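Local coordinates for protein Chains: A (Unidentified, PDB 6ZM9) that probably cleaves S-adenosylmethionine as a phage-encoded lyase, yielding the 5'-methylthioadenosine that is bound here between subunits of a trimer, at residues G10-V21 / F102-E113; D48-G56 / T68-I76. All blocks are in the same frame, centred on the assembly; numbering follows the deposited sequence. Where two conformers were deposited one is given.

Contact 1 (G10-V21 / F102-E113); sequences GFSARIFVGLNV and FKQESVIVEIQE. With PRO (proline), chain E; MTA (5'-deoxy-5'-methylthioadenosine), chain F.
R14 and E110 are partners in a hydrogen-bonded pair of the antiparallel sheet, where strand 11-18 runs against strand 106-113. Their side chains lie alongside, pointing the same way, guanidinium and carboxylate planes 41° apart. The salt bridge is weak, R14 NE lying 3.4 Å from E110 OE2. Q112 NE2 donates to the same oxygen, E110 OE2, at 2.6 Å. The edge of the F16 ring points at one face of the R14 guanidinium, F16 CZ 3.9 Å from that plane over its centre. R14 and Q112 each have a second conformer; these contacts belong to the one described. F16 and I108 share this face and enter the methylthioadenosine pocket: F16 CB meets the ribose O4', while I108 CD1 rests against adenine N7. On the opposite face, F11 and E113 run side by side, CE1 of the ring 3.6 Å from E113 CD, and I15 CG2 packs on V107 CG1; helix 84-101 covers this side. Q104 folds back through its bend at chi2 (-66°) beside the bound proline. Its NE2 donates to both N20 O and F102 O, each close to the amide plane. That fixes OE1 toward the ligand, 2.7 Å from the proline N.

Contact 2 (D48-G56 / T68-I76); sequences DASFVAQRG and TENSVQIII. With NA (sodium ion), chain D; MTA (5'-deoxy-5'-methylthioadenosine), chain B; MTA (5'-deoxy-5'-methylthioadenosine), chain F; PRO (proline), chain E.
The beta hairpin of strands 49-59 and 66-77 carries part of the methylthioadenosine site on one of its faces. Along that face, the extended side chain of Q54 crosses Q73 with the amide planes 63° apart, and Q73 NE2 donates to Q54 OE1 at 3.0 Å. This bond helps fix the turn of the Q54 amide, whose NE2 lies 3.1 Å from S71 OG. With chi1 at 64°, S71 holds its OG between its own backbone N and carbonyl carbon, where it is hydrogen-bonded to the ribose O2' at 2.8 Å. E69 is extended beyond CG and divides its carboxylate between two ligands: OE2 accepts from the ribose O3' at 2.6 Å, and OE1 from the proline N, also at 2.6 Å. G56, paired with E69, brings its CA to 3.3 Å from the ribose O3'. At the other end, S50 OG donates to N3 of a second methylthioadenosine and accepts from its O2', while D48 OD2 binds a sodium ion.

On the reverse face R55 doubles back over its neighbour strand, and NH1 bonds to N70 OD1 at 2.9 Å. The oxygen lies near the guanidinium plane, although the donor stands well above the amide carbonyl plane. R55 NH2 also makes a salt bridge with E30 of the second subunit. Farther along, F51 lies beside I74, F51 CD2 3.9 Å from I74 CG1. Helix 29-43 packs on both these side chains, helix 84-101 reaches I74 and I76, and strand 11-21 flanks strand 66-77 within the sheet.

How the contacts relate
Contact 1 and contact 2 are neighbouring strand pairs of one antiparallel sheet, their centres about 9 Å apart. Strand 11-21 joins them, lying between 106-113 and 66-77, so the order across the sheet is 106-113, 11-21, 66-77, 49-59. Probable backbone hydrogen bonds from I74 N to I15 O and from A13 N to I76 O stitch the two pairs together. Along the chain, contact 2 is nested within the loop that contact 1 closes. Both supply walls of the same methylthioadenosine and proline sites, and both touch the second subunit, which also contributes to that nucleoside site. The ligand pocket thus depends on sheet and trimer together.

Contact 1 (G10-V21 / F102-E113)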
loop_
_atom_site.group_PDB
_atom_site.type_symbol
_atom_site.label_atom_id
_atom_site.label_comp_id
_atom_site.label_asym_id
_atom_site.label_seq_id
_atom_site.Cartn_x
_atom_site.Cartn_y
_atom_site.Cartn_z
ATOM N N GLY A 10 3.502 18.317 0.456
ATOM C CA GLY A 10 2.983 17.016 0.096
ATOM C C GLY A 10 3.944 15.887 0.378
ATOM O O GLY A 10 4.117 15.008 -0.463
ATOM N N PHE A 11 4.556 15.869 1.557
ATOM C CA PHE A 11 5.480 14.800 1.902
ATOM C C PHE A 11 4.777 13.581 2.473
ATOM O O PHE A 11 3.783 13.695 3.202
ATOM C CB PHE A 11 6.548 15.297 2.867
ATOM C CG PHE A 11 7.363 16.396 2.299
ATOM C CD1 PHE A 11 8.185 16.164 1.211
ATOM C CD2 PHE A 11 7.248 17.681 2.790
ATOM C CE1 PHE A 11 8.912 17.201 0.645
ATOM C CE2 PHE A 11 7.983 18.726 2.235
ATOM C CZ PHE A 11 8.805 18.485 1.157
ATOM N N SER A 12 5.310 12.416 2.133
ATOM C CA SER A 12 4.878 11.168 2.726
ATOM C C SER A 12 6.060 10.215 2.759
ATOM O O SER A 12 7.096 10.451 2.133
ATOM C CB SER A 12 3.719 10.562 1.945
ATOM O OG SER A 12 4.122 10.157 0.650
ATOM N N ALA A 13 5.899 9.124 3.507
ATOM C CA ALA A 13 6.951 8.136 3.616
ATOM C C ALA A 13 6.354 6.752 3.794
ATOM O O ALA A 13 5.215 6.591 4.236
ATOM C CB ALA A 13 7.853 8.406 4.825
ATOM N N ARG A 14 7.152 5.752 3.433
ATOM C CA ARG A 14 6.869 4.351 3.711
ATOM C C ARG A 14 8.108 3.750 4.365
ATOM O O ARG A 14 9.231 3.982 3.910
ATOM C CB ARG A 14 6.582 3.565 2.422
ATOM C CG ARG A 14 5.387 4.032 1.638
ATOM C CD ARG A 14 4.866 2.918 0.722
ATOM N NE ARG A 14 5.777 2.604 -0.377
ATOM C CZ ARG A 14 5.622 1.582 -1.214
ATOM N NH1 ARG A 14 4.596 0.749 -1.082
ATOM N NH2 ARG A 14 6.502 1.387 -2.185
ATOM N N ILE A 15 7.905 2.981 5.431
ATOM C CA ILE A 15 8.988 2.301 6.127
ATOM C C ILE A 15 8.640 0.819 6.216
ATOM O O ILE A 15 7.526 0.470 6.606
ATOM C CB ILE A 15 9.197 2.876 7.539
ATOM C CG1 ILE A 15 9.417 4.389 7.491
ATOM C CG2 ILE A 15 10.357 2.179 8.247
ATOM C CD1 ILE A 15 9.515 5.028 8.863
ATOM N N PHE A 16 9.591 -0.045 5.858
ATOM C CA PHE A 16 9.399 -1.486 5.917
ATOM C C PHE A 16 10.261 -2.064 7.026
ATOM O O PHE A 16 11.494 -1.923 6.989
ATOM C CB PHE A 16 9.765 -2.108 4.584
ATOM C CG PHE A 16 8.889 -1.674 3.446
ATOM C CD1 PHE A 16 9.151 -0.519 2.730
ATOM C CD2 PHE A 16 7.790 -2.429 3.101
ATOM C CE1 PHE A 16 8.332 -0.136 1.665
ATOM C CE2 PHE A 16 6.969 -2.067 2.022
ATOM C CZ PHE A 16 7.239 -0.931 1.304
ATOM N N VAL A 17 9.611 -2.732 7.991
ATOM C CA VAL A 17 10.267 -3.292 9.175
ATOM C C VAL A 17 9.870 -4.759 9.298
ATOM O O VAL A 17 8.679 -5.061 9.438
ATOM C CB VAL A 17 9.851 -2.571 10.474
ATOM C CG1 VAL A 17 10.706 -3.071 11.643
ATOM C CG2 VAL A 17 9.941 -1.060 10.361
ATOM N N GLY A 18 10.852 -5.652 9.303
ATOM C CA GLY A 18 10.589 -7.053 9.532
ATOM C C GLY A 18 10.436 -7.415 11.001
ATOM O O GLY A 18 10.841 -6.683 11.910
ATOM N N LEU A 19 9.837 -8.588 11.233
ATOM C CA LEU A 19 9.479 -9.046 12.571
ATOM C C LEU A 19 10.201 -10.325 12.958
ATOM O O LEU A 19 10.030 -10.803 14.092
ATOM C CB LEU A 19 7.964 -9.226 12.694
ATOM C CG LEU A 19 7.170 -7.938 12.428
ATOM C CD1 LEU A 19 5.696 -8.248 12.421
ATOM C CD2 LEU A 19 7.481 -6.848 13.427
ATOM N N ASN A 20 11.002 -10.890 12.060
ATOM C CA ASN A 20 11.914 -11.961 12.409
ATOM C C ASN A 20 13.229 -11.359 12.879
ATOM O O ASN A 20 13.630 -10.279 12.432
ATOM C CB ASN A 20 12.286 -12.784 11.173
ATOM C CG ASN A 20 11.441 -14.026 10.985
ATOM O OD1 ASN A 20 10.261 -14.067 11.333
ATOM N ND2 ASN A 20 12.036 -15.039 10.359
ATOM N N VAL A 21 13.934 -12.099 13.725
ATOM C CA VAL A 21 15.356 -11.885 13.983
ATOM C C VAL A 21 16.054 -13.088 13.362
ATOM O O VAL A 21 15.902 -14.217 13.846
ATOM C CB VAL A 21 15.653 -11.733 15.477
ATOM C CG1 VAL A 21 17.144 -11.574 15.666
ATOM C CG2 VAL A 21 14.884 -10.532 16.057
ATOM N N PHE A 102 14.186 -3.323 16.890
ATOM C CA PHE A 102 13.748 -4.639 16.443
ATOM C C PHE A 102 14.906 -5.509 15.978
ATOM O O PHE A 102 14.676 -6.588 15.430
ATOM C CB PHE A 102 12.590 -4.491 15.458
ATOM C CG PHE A 102 11.373 -3.917 16.120
ATOM C CD1 PHE A 102 10.625 -4.694 16.984
ATOM C CD2 PHE A 102 11.060 -2.576 16.008
ATOM C CE1 PHE A 102 9.547 -4.169 17.660
ATOM C CE2 PHE A 102 9.968 -2.040 16.700
ATOM C CZ PHE A 102 9.216 -2.841 17.518
ATOM N N LYS A 103 16.142 -5.102 16.273
ATOM C CA LYS A 103 17.318 -5.945 16.062
ATOM C C LYS A 103 17.444 -6.380 14.608
ATOM O O LYS A 103 17.828 -7.518 14.315
ATOM C CB LYS A 103 17.322 -7.150 17.004
ATOM C CG LYS A 103 17.303 -6.767 18.468
ATOM C CD LYS A 103 17.350 -8.016 19.333
ATOM C CE LYS A 103 17.384 -7.729 20.805
ATOM N NZ LYS A 103 17.423 -9.026 21.550
ATOM N N GLN A 104 17.124 -5.466 13.693
ATOM C CA GLN A 104 17.037 -5.794 12.276
ATOM C C GLN A 104 18.339 -5.554 11.522
ATOM O O GLN A 104 19.089 -4.621 11.806
ATOM C CB GLN A 104 15.936 -4.957 11.614
ATOM C CG GLN A 104 14.563 -5.255 12.165
ATOM C CD GLN A 104 14.140 -6.651 11.818
ATOM O OE1 GLN A 104 13.942 -6.973 10.648
ATOM N NE2 GLN A 104 14.010 -7.499 12.825
ATOM N N GLU A 105 18.559 -6.379 10.498
ATOM C CA GLU A 105 19.698 -6.178 9.612
ATOM C C GLU A 105 19.493 -4.956 8.728
ATOM O O GLU A 105 20.442 -4.205 8.466
ATOM C CB GLU A 105 19.959 -7.396 8.729
ATOM C CG GLU A 105 21.262 -7.236 7.961
ATOM C CD GLU A 105 21.572 -8.379 7.026
ATOM O OE1 GLU A 105 20.755 -8.688 6.136
ATOM O OE2 GLU A 105 22.662 -8.952 7.176
ATOM N N SER A 106 18.270 -4.753 8.241
ATOM C CA SER A 106 17.958 -3.697 7.285
ATOM C C SER A 106 16.533 -3.210 7.504
ATOM O O SER A 106 15.637 -4.036 7.706
ATOM C CB SER A 106 18.023 -4.302 5.875
ATOM O OG SER A 106 17.808 -3.347 4.852
ATOM N N VAL A 107 16.320 -1.896 7.394
ATOM C CA VAL A 107 15.002 -1.267 7.324
ATOM C C VAL A 107 15.000 -0.412 6.063
ATOM O O VAL A 107 15.965 0.315 5.803
ATOM C CB VAL A 107 14.721 -0.415 8.577
ATOM C CG1 VAL A 107 13.551 0.530 8.388
ATOM C CG2 VAL A 107 14.449 -1.320 9.774
ATOM N N ILE A 108 13.936 -0.489 5.267
ATOM C CA ILE A 108 13.832 0.312 4.047
ATOM C C ILE A 108 12.942 1.519 4.306
ATOM O O ILE A 108 11.846 1.383 4.865
ATOM C CB ILE A 108 13.288 -0.515 2.865
ATOM C CG1 ILE A 108 14.265 -1.629 2.509
ATOM C CG2 ILE A 108 13.005 0.402 1.675
ATOM C CD1 ILE A 108 13.682 -2.657 1.548
ATOM N N VAL A 109 13.399 2.694 3.872
ATOM C CA VAL A 109 12.666 3.948 3.998
ATOM C C VAL A 109 12.533 4.561 2.609
ATOM O O VAL A 109 13.525 4.693 1.880
ATOM C CB VAL A 109 13.393 4.927 4.937
ATOM C CG1 VAL A 109 12.689 6.274 4.943
ATOM C CG2 VAL A 109 13.475 4.369 6.329
ATOM N N GLU A 110 11.319 4.950 2.246
ATOM C CA GLU A 110 11.056 5.659 1.002
ATOM C C GLU A 110 10.422 6.997 1.357
ATOM O O GLU A 110 9.448 7.035 2.113
ATOM C CB GLU A 110 10.107 4.835 0.126
ATOM C CG GLU A 110 9.888 5.390 -1.263
ATOM C CD GLU A 110 8.938 4.538 -2.096
ATOM O OE1 GLU A 110 9.403 3.589 -2.771
ATOM O OE2 GLU A 110 7.719 4.823 -2.070
ATOM N N ILE A 111 10.960 8.086 0.802
ATOM C CA ILE A 111 10.428 9.435 0.998
ATOM C C ILE A 111 9.836 9.901 -0.325
ATOM O O ILE A 111 10.509 9.828 -1.360
ATOM C CB ILE A 111 11.538 10.430 1.386
ATOM C CG1 ILE A 111 12.289 9.977 2.631
ATOM C CG2 ILE A 111 10.954 11.829 1.536
ATOM C CD1 ILE A 111 11.445 9.875 3.786
ATOM N N GLN A 112 8.613 10.419 -0.282
ATOM C CA GLN A 112 7.937 10.934 -1.459
ATOM C C GLN A 112 7.549 12.394 -1.270
ATOM O O GLN A 112 7.335 12.868 -0.150
ATOM C CB GLN A 112 6.673 10.116 -1.757
ATOM C CG GLN A 112 6.973 8.662 -2.081
ATOM C CD GLN A 112 5.729 7.864 -2.335
ATOM O OE1 GLN A 112 4.708 8.405 -2.768
ATOM N NE2 GLN A 112 5.796 6.565 -2.069
ATOM N N GLU A 113 7.471 13.104 -2.393
ATOM C CA GLU A 113 6.976 14.477 -2.454
ATOM C C GLU A 113 5.942 14.488 -3.577
ATOM O O GLU A 113 6.284 14.264 -4.743
ATOM C CB GLU A 113 8.104 15.470 -2.730
ATOM C CG GLU A 113 7.634 16.919 -2.765
ATOM C CD GLU A 113 8.770 17.928 -2.844
ATOM O OE1 GLU A 113 9.945 17.511 -2.931
ATOM O OE2 GLU A 113 8.478 19.143 -2.817
HETATM N N PRO E . 14.059 -9.351 9.393
HETATM C CA PRO E . 15.163 -10.306 9.491
HETATM C C PRO E . 16.380 -9.756 10.214
HETATM O O PRO E . 17.146 -10.515 10.823
HETATM C CB PRO E . 15.522 -10.549 8.027
HETATM C CG PRO E . 15.001 -9.281 7.318
HETATM C CD PRO E . 14.269 -8.429 8.269
HETATM O OXT PRO E . 16.629 -8.552 10.173
HETATM C CS MTA F . 14.241 -4.861 4.659
HETATM S "S5'" MTA F . 13.691 -6.438 5.226
HETATM C "C5'" MTA F . 12.112 -5.999 5.974
HETATM C "C4'" MTA F . 10.905 -6.091 5.062
HETATM O "O4'" MTA F . 11.096 -5.211 3.942
HETATM C "C2'" MTA F . 9.733 -7.057 3.249
HETATM O "O2'" MTA F . 8.407 -6.885 3.721
HETATM C "C3'" MTA F . 10.608 -7.456 4.441
HETATM O "O3'" MTA F . 9.961 -8.348 5.332
HETATM C "C1'" MTA F . 10.348 -5.709 2.841
HETATM N N9 MTA F . 11.224 -5.804 1.683
HETATM C C8 MTA F . 12.552 -6.146 1.639
HETATM N N7 MTA F . 13.098 -6.042 0.450
HETATM C C5 MTA F . 12.051 -5.605 -0.352
HETATM C C6 MTA F . 11.984 -5.225 -1.707
HETATM N N6 MTA F . 13.034 -5.221 -2.541
HETATM N N1 MTA F . 10.790 -4.787 -2.176
HETATM C C2 MTA F . 9.748 -4.731 -1.337
HETATM N N3 MTA F . 9.698 -5.039 -0.045
HETATM C C4 MTA F . 10.890 -5.472 0.397
HETATM O O HOH W 1 13.491 -4.832 8.996
#

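Contact 2 (D48-G56 / T68-I76)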
loop_
_atom_site.group_PDB
_atom_site.type_symbol
_atom_site.label_atom_id
_atom_site.label_comp_id
_atom_site.label_asym_id
_atom_site.label_seq_id
_atom_site.Cartn_x
_atom_site.Cartn_y
_atom_site.Cartn_z
ATOM N N ASP A 48 0.416 10.256 14.008
ATOM C CA ASP A 48 -0.595 9.683 13.133
ATOM C C ASP A 48 0.029 8.986 11.931
ATOM O O ASP A 48 0.920 9.526 11.260
ATOM C CB ASP A 48 -1.528 10.814 12.661
ATOM C CG ASP A 48 -2.230 11.546 13.811
ATOM O OD1 ASP A 48 -1.698 11.589 14.942
ATOM O OD2 ASP A 48 -3.338 12.083 13.553
ATOM N N ALA A 49 -0.456 7.775 11.651
ATOM C CA ALA A 49 0.152 6.909 10.646
ATOM C C ALA A 49 -0.728 5.681 10.449
ATOM O O ALA A 49 -1.652 5.429 11.229
ATOM C CB ALA A 49 1.550 6.469 11.087
ATOM N N SER A 50 -0.403 4.907 9.415
ATOM C CA SER A 50 -1.039 3.631 9.127
ATOM C C SER A 50 0.023 2.538 9.152
ATOM O O SER A 50 1.167 2.769 8.744
ATOM C CB SER A 50 -1.702 3.633 7.753
ATOM O OG SER A 50 -2.809 4.536 7.748
ATOM N N PHE A 51 -0.370 1.346 9.592
ATOM C CA PHE A 51 0.532 0.209 9.739
ATOM C C PHE A 51 -0.119 -0.999 9.070
ATOM O O PHE A 51 -1.209 -1.416 9.460
ATOM C CB PHE A 51 0.784 -0.084 11.212
ATOM C CG PHE A 51 1.391 1.077 11.986
ATOM C CD1 PHE A 51 0.599 2.123 12.410
ATOM C CD2 PHE A 51 2.745 1.113 12.264
ATOM C CE1 PHE A 51 1.142 3.175 13.116
ATOM C CE2 PHE A 51 3.295 2.166 12.968
ATOM C CZ PHE A 51 2.490 3.191 13.405
ATOM N N VAL A 52 0.554 -1.559 8.066
ATOM C CA VAL A 52 0.021 -2.655 7.266
ATOM C C VAL A 52 0.817 -3.921 7.572
ATOM O O VAL A 52 2.040 -3.960 7.391
ATOM C CB VAL A 52 0.122 -2.325 5.767
ATOM C CG1 VAL A 52 -0.403 -3.476 4.911
ATOM C CG2 VAL A 52 -0.620 -1.036 5.448
ATOM N N ALA A 53 0.115 -4.964 7.997
ATOM C CA ALA A 53 0.755 -6.257 8.168
ATOM C C ALA A 53 1.005 -6.906 6.814
ATOM O O ALA A 53 0.167 -6.833 5.912
ATOM C CB ALA A 53 -0.142 -7.168 9.001
ATOM N N GLN A 54 2.158 -7.553 6.691
ATOM C CA GLN A 54 2.597 -8.116 5.431
ATOM C C GLN A 54 3.298 -9.436 5.685
ATOM O O GLN A 54 3.726 -9.734 6.805
ATOM C CB GLN A 54 3.667 -7.262 4.738
ATOM C CG GLN A 54 3.360 -5.816 4.690
ATOM C CD GLN A 54 4.358 -5.042 3.864
ATOM O OE1 GLN A 54 3.984 -4.307 2.958
ATOM N NE2 GLN A 54 5.633 -5.163 4.209
ATOM N N ARG A 55 3.442 -10.211 4.617
ATOM C CA ARG A 55 4.475 -11.235 4.530
ATOM C C ARG A 55 5.611 -10.636 3.715
ATOM O O ARG A 55 5.378 -9.952 2.714
ATOM C CB ARG A 55 3.967 -12.522 3.895
ATOM C CG ARG A 55 2.906 -13.196 4.733
ATOM C CD ARG A 55 3.459 -13.803 6.020
ATOM N NE ARG A 55 4.183 -15.040 5.763
ATOM C CZ ARG A 55 5.011 -15.622 6.623
ATOM N NH1 ARG A 55 5.265 -15.080 7.804
ATOM N NH2 ARG A 55 5.589 -16.766 6.286
ATOM N N GLY A 56 6.838 -10.849 4.167
ATOM C CA GLY A 56 7.993 -10.285 3.503
ATOM C C GLY A 56 9.016 -11.355 3.199
ATOM O O GLY A 56 9.154 -12.346 3.913
ATOM N N THR A 68 11.598 -15.678 4.914
ATOM C CA THR A 68 10.197 -15.299 4.787
ATOM C C THR A 68 9.673 -15.013 6.195
ATOM O O THR A 68 9.792 -15.859 7.092
ATOM C CB THR A 68 9.389 -16.401 4.096
ATOM O OG1 THR A 68 9.958 -16.705 2.811
ATOM C CG2 THR A 68 7.964 -15.954 3.853
ATOM N N GLU A 69 9.081 -13.835 6.383
ATOM C CA GLU A 69 8.739 -13.364 7.714
ATOM C C GLU A 69 7.436 -12.577 7.657
ATOM O O GLU A 69 6.952 -12.198 6.591
ATOM C CB GLU A 69 9.845 -12.442 8.273
ATOM C CG GLU A 69 10.105 -11.211 7.393
ATOM C CD GLU A 69 11.183 -10.271 7.931
ATOM O OE1 GLU A 69 11.711 -10.487 9.044
ATOM O OE2 GLU A 69 11.500 -9.293 7.221
ATOM N N ASN A 70 6.874 -12.317 8.830
ATOM C CA ASN A 70 5.909 -11.240 8.947
ATOM C C ASN A 70 6.664 -9.915 8.965
ATOM O O ASN A 70 7.782 -9.832 9.471
ATOM C CB ASN A 70 5.118 -11.363 10.243
ATOM C CG ASN A 70 4.229 -12.575 10.276
ATOM O OD1 ASN A 70 3.777 -13.083 9.245
ATOM N ND2 ASN A 70 3.933 -13.033 11.480
ATOM N N SER A 71 6.057 -8.880 8.392
ATOM C CA SER A 71 6.663 -7.562 8.401
ATOM C C SER A 71 5.567 -6.506 8.461
ATOM O O SER A 71 4.372 -6.810 8.433
ATOM C CB SER A 71 7.589 -7.342 7.204
ATOM O OG SER A 71 6.863 -7.381 5.995
ATOM N N VAL A 72 5.995 -5.247 8.571
ATOM C CA VAL A 72 5.088 -4.118 8.713
ATOM C C VAL A 72 5.507 -3.055 7.716
ATOM O O VAL A 72 6.694 -2.725 7.617
ATOM C CB VAL A 72 5.105 -3.518 10.134
ATOM C CG1 VAL A 72 4.118 -2.344 10.247
ATOM C CG2 VAL A 72 4.794 -4.590 11.149
ATOM N N GLN A 73 4.538 -2.523 6.986
ATOM C CA GLN A 73 4.726 -1.318 6.190
ATOM C C GLN A 73 4.066 -0.155 6.926
ATOM O O GLN A 73 2.847 -0.158 7.134
ATOM C CB GLN A 73 4.125 -1.508 4.796
ATOM C CG GLN A 73 4.246 -0.270 3.921
ATOM C CD GLN A 73 3.504 -0.350 2.604
ATOM O OE1 GLN A 73 3.293 0.672 1.959
ATOM N NE2 GLN A 73 3.165 -1.554 2.174
ATOM N N ILE A 74 4.874 0.828 7.320
ATOM C CA ILE A 74 4.387 2.039 7.971
ATOM C C ILE A 74 4.179 3.086 6.892
ATOM O O ILE A 74 5.093 3.351 6.100
ATOM C CB ILE A 74 5.399 2.548 9.019
ATOM C CG1 ILE A 74 5.826 1.431 9.972
ATOM C CG2 ILE A 74 4.800 3.748 9.783
ATOM C CD1 ILE A 74 6.905 1.850 10.972
ATOM N N ILE A 75 2.983 3.675 6.850
ATOM C CA ILE A 75 2.632 4.699 5.866
ATOM C C ILE A 75 2.398 5.996 6.630
ATOM O O ILE A 75 1.515 6.059 7.496
ATOM C CB ILE A 75 1.383 4.312 5.059
ATOM C CG1 ILE A 75 1.601 2.972 4.357
ATOM C CG2 ILE A 75 1.025 5.410 4.070
ATOM C CD1 ILE A 75 0.333 2.361 3.771
ATOM N N ILE A 76 3.153 7.043 6.286
ATOM C CA ILE A 76 3.072 8.328 6.974
ATOM C C ILE A 76 2.772 9.400 5.942
ATOM O O ILE A 76 3.576 9.627 5.033
ATOM C CB ILE A 76 4.384 8.670 7.699
ATOM C CG1 ILE A 76 4.657 7.680 8.824
ATOM C CG2 ILE A 76 4.316 10.099 8.245
ATOM C CD1 ILE A 76 6.063 7.763 9.380
HETATM NA NA NA D . -4.238 12.305 11.025
HETATM C CS MTA B . -8.183 9.726 9.306
HETATM S "S5'" MTA B . -8.251 8.614 10.673
HETATM C "C5'" MTA B . -8.500 7.044 9.824
HETATM C "C4'" MTA B . -7.238 6.279 9.478
HETATM O "O4'" MTA B . -6.416 7.091 8.624
HETATM C "C2'" MTA B . -5.000 5.647 9.910
HETATM O "O2'" MTA B . -5.030 4.335 9.372
HETATM C "C3'" MTA B . -6.326 5.884 10.639
HETATM O "O3'" MTA B . -6.782 4.746 11.350
HETATM C "C1'" MTA B . -5.060 6.698 8.791
HETATM N N9 MTA B . -4.260 7.881 9.068
HETATM C C8 MTA B . -4.599 8.992 9.798
HETATM N N7 MTA B . -3.696 9.944 9.784
HETATM C C5 MTA B . -2.682 9.419 8.992
HETATM C C6 MTA B . -1.469 9.957 8.517
HETATM N N6 MTA B . -1.044 11.201 8.777
HETATM N N1 MTA B . -0.716 9.178 7.702
HETATM C C2 MTA B . -1.159 7.954 7.388
HETATM N N3 MTA B . -2.287 7.354 7.755
HETATM C C4 MTA B . -3.015 8.143 8.562
HETATM C CS MTA F . 14.241 -4.861 4.659
HETATM S "S5'" MTA F . 13.691 -6.438 5.226
HETATM C "C5'" MTA F . 12.112 -5.999 5.974
HETATM C "C4'" MTA F . 10.905 -6.091 5.062
HETATM O "O4'" MTA F . 11.096 -5.211 3.942
HETATM C "C2'" MTA F . 9.733 -7.057 3.249
HETATM O "O2'" MTA F . 8.407 -6.885 3.721
HETATM C "C3'" MTA F . 10.608 -7.456 4.441
HETATM O "O3'" MTA F . 9.961 -8.348 5.332
HETATM C "C1'" MTA F . 10.348 -5.709 2.841
HETATM N N9 MTA F . 11.224 -5.804 1.683
HETATM C C8 MTA F . 12.552 -6.146 1.639
HETATM N N7 MTA F . 13.098 -6.042 0.450
HETATM C C5 MTA F . 12.051 -5.605 -0.352
HETATM C C6 MTA F . 11.984 -5.225 -1.707
HETATM N N6 MTA F . 13.034 -5.221 -2.541
HETATM N N1 MTA F . 10.790 -4.787 -2.176
HETATM C C2 MTA F . 9.748 -4.731 -1.337
HETATM N N3 MTA F . 9.698 -5.039 -0.045
HETATM C C4 MTA F . 10.890 -5.472 0.397
HETATM N N PRO E . 14.059 -9.351 9.393
HETATM C CA PRO E . 15.163 -10.306 9.491
HETATM C C PRO E . 16.380 -9.756 10.214
HETATM O O PRO E . 17.146 -10.515 10.823
HETATM C CB PRO E . 15.522 -10.549 8.027
HETATM C CG PRO E . 15.001 -9.281 7.318
HETATM C CD PRO E . 14.269 -8.429 8.269
HETATM O OXT PRO E . 16.629 -8.552 10.173
HETATM O O HOH W 2 1.751 -10.607 8.735
HETATM O O HOH W 3 7.768 -18.052 7.562
HETATM O O HOH W 4 -5.683 14.635 10.796
#